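PDB 1HDF: spherulin-3A from Physarum polycephalum, which serves as a structural protein of the beta/gamma-crystallin family and binds calcium ions. Local coordinates for residues G32-Y35 with D36-S39. Residues are numbered along the deposited sequence; the frame is centred on the assembly and turned at random.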
ATOM      1  N   GLY A  32       3.964  -5.503  -6.149  1.00 14.26           N
ATOM      2  CA  GLY A  32       3.266  -5.532  -4.880  1.00 15.16           C
ATOM      3  C   GLY A  32       3.063  -6.974  -4.458  1.00 15.78           C
ATOM      4  O   GLY A  32       3.821  -7.854  -4.872  1.00 16.99           O
ATOM      5  N   ASN A  33       2.038  -7.228  -3.650  1.00 14.73           N
ATOM      6  CA  ASN A  33       1.770  -8.577  -3.177  1.00 13.70           C
ATOM      7  C   ASN A  33       0.449  -9.134  -3.693  1.00 13.39           C
ATOM      8  O   ASN A  33      -0.472  -8.394  -4.015  1.00 11.98           O
ATOM      9  CB  ASN A  33       1.751  -8.601  -1.648  1.00 13.41           C
ATOM     10  CG  ASN A  33       2.940  -7.891  -1.041  1.00 11.04           C
ATOM     11  OD1 ASN A  33       4.044  -7.939  -1.578  1.00 12.21           O
ATOM     12  ND2 ASN A  33       2.722  -7.237   0.095  1.00 10.81           N
ATOM     13  N   VAL A  34       0.372 -10.453  -3.770  1.00 12.66           N
ATOM     14  CA  VAL A  34      -0.838 -11.128  -4.216  1.00 11.76           C
ATOM     15  C   VAL A  34      -1.054 -12.256  -3.220  1.00 11.41           C
ATOM     16  O   VAL A  34      -0.349 -13.264  -3.272  1.00 12.06           O
ATOM     17  CB  VAL A  34      -0.667 -11.706  -5.638  1.00 12.71           C
ATOM     18  CG1 VAL A  34      -1.932 -12.473  -6.056  1.00 10.71           C
ATOM     19  CG2 VAL A  34      -0.374 -10.575  -6.622  1.00 11.29           C
ATOM     20  N   TYR A  35      -2.016 -12.083  -2.312  1.00 11.09           N
ATOM     21  CA  TYR A  35      -2.277 -13.089  -1.275  1.00 12.94           C
ATOM     22  C   TYR A  35      -3.072 -14.299  -1.722  1.00 12.73           C
ATOM     23  O   TYR A  35      -3.236 -15.251  -0.958  1.00 13.44           O
ATOM     24  CB  TYR A  35      -2.948 -12.447  -0.055  1.00 13.62           C
ATOM     25  CG  TYR A  35      -4.324 -11.876  -0.316  1.00 15.93           C
ATOM     26  CD1 TYR A  35      -5.451 -12.697  -0.358  1.00 17.83           C
ATOM     27  CD2 TYR A  35      -4.497 -10.509  -0.527  1.00 16.35           C
ATOM     28  CE1 TYR A  35      -6.725 -12.166  -0.604  1.00 19.34           C
ATOM     29  CE2 TYR A  35      -5.759  -9.968  -0.778  1.00 17.46           C
ATOM     30  CZ  TYR A  35      -6.867 -10.794  -0.814  1.00 19.61           C
ATOM     31  OH  TYR A  35      -8.108 -10.244  -1.052  1.00 18.95           O
ATOM     32  N   ASP A  36      -3.564 -14.274  -2.956  1.00 14.06           N
ATOM     33  CA  ASP A  36      -4.315 -15.412  -3.486  1.00 14.22           C
ATOM     34  C   ASP A  36      -4.316 -15.406  -5.012  1.00 14.11           C
ATOM     35  O   ASP A  36      -5.056 -14.656  -5.644  1.00 12.93           O
ATOM     36  CB  ASP A  36      -5.758 -15.411  -2.979  1.00 14.75           C
ATOM     37  CG  ASP A  36      -6.436 -16.763  -3.154  1.00 15.67           C
ATOM     38  OD1 ASP A  36      -5.948 -17.589  -3.959  1.00 14.47           O
ATOM     39  OD2 ASP A  36      -7.466 -17.003  -2.491  1.00 18.21           O
ATOM     40  N   PHE A  37      -3.470 -16.250  -5.590  1.00 14.71           N
ATOM     41  CA  PHE A  37      -3.348 -16.376  -7.037  1.00 14.90           C
ATOM     42  C   PHE A  37      -4.681 -16.765  -7.675  1.00 15.27           C
ATOM     43  O   PHE A  37      -4.830 -16.742  -8.899  1.00 14.35           O
ATOM     44  CB  PHE A  37      -2.275 -17.413  -7.370  1.00 14.72           C
ATOM     45  CG  PHE A  37      -0.879 -16.866  -7.357  1.00 14.14           C
ATOM     46  CD1 PHE A  37      -0.534 -15.810  -6.521  1.00 14.40           C
ATOM     47  CD2 PHE A  37       0.093 -17.404  -8.188  1.00 14.42           C
ATOM     48  CE1 PHE A  37       0.763 -15.292  -6.519  1.00 13.43           C
ATOM     49  CE2 PHE A  37       1.391 -16.895  -8.193  1.00 14.44           C
ATOM     50  CZ  PHE A  37       1.725 -15.834  -7.356  1.00 14.92           C
ATOM     51  N   ARG A  38      -5.643 -17.120  -6.831  1.00 15.27           N
ATOM     52  CA  ARG A  38      -6.974 -17.497  -7.285  1.00 16.33           C
ATOM     53  C   ARG A  38      -7.731 -16.279  -7.803  1.00 15.85           C
ATOM     54  O   ARG A  38      -8.723 -16.414  -8.517  1.00 15.75           O
ATOM     55  CB  ARG A  38      -7.770 -18.105  -6.131  1.00 16.62           C
ATOM     56  CG  ARG A  38      -7.969 -19.595  -6.199  1.00 17.92           C
ATOM     57  CD  ARG A  38      -6.795 -20.352  -5.677  1.00 19.80           C
ATOM     58  NE  ARG A  38      -7.179 -21.251  -4.593  1.00 22.14           N
ATOM     59  CZ  ARG A  38      -7.559 -20.851  -3.385  1.00 20.84           C
ATOM     60  NH1 ARG A  38      -7.606 -19.563  -3.097  1.00 22.39           N
ATOM     61  NH2 ARG A  38      -7.892 -21.746  -2.464  1.00 21.05           N
ATOM     62  N   SER A  39      -7.271 -15.095  -7.421  1.00 15.35           N
ATOM     63  CA  SER A  39      -7.916 -13.858  -7.835  1.00 15.91           C
ATOM     64  C   SER A  39      -7.648 -13.564  -9.301  1.00 15.67           C
ATOM     65  O   SER A  39      -8.280 -12.681  -9.883  1.00 16.77           O
ATOM     66  CB  SER A  39      -7.427 -12.689  -6.972  1.00 15.96           C
ATOM     67  OG  SER A  39      -6.016 -12.559  -7.043  1.00 17.10           O
TER
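Val34 and Phe37, three residues apart, make the apolar part of this turn. With CG1 set anti to the backbone N (chi1 177°), the valine sends that methyl forward along the chain, where it comes within 3.6 Å of CD1 of Phe37; its CB lies 4.0 Å from CE1 of the same ring. The methyl approaches the ring obliquely, and the two side chains run at about a right angle to each other. On the other side of the chain, Tyr35 keeps its ring beside the peptide that follows, CG standing 3.6 Å from Asp36 N and CD1 3.8 Å from Asp36 CB.

The polar contacts run from Asp36 into the 3-10 segment 37-39 that it precedes. Asp36 O accepts twice from Ser39, from its backbone N and from OG at 2.7 Å, the hydroxyl coming in almost in line with the carbonyl (163° at the oxygen), which ties the serine side chain back over the turn. Asp36 OD1 faces Arg38 N as in an Asx turn, but both atoms are crowded in the model and the bond is doubtful. Asp36 OD2 forms a salt bridge with Arg38 NH1 at 2.6 Å, lying in the guanidinium plane at its edge.

This is the turn by which the chain leaves the short strand 33-34, outermost in its sheet within this chain, in the first Greek key motif. Backbone bonds join Val34 to Met94 and Phe37 to Ser92, so the turn follows the 93-98 strand and the calcium-binding loop before it. Phe37 is buried against Leu43, Ile91 and Met94, while Tyr35 packs on Phe66 and on Glu100 of the second subunit.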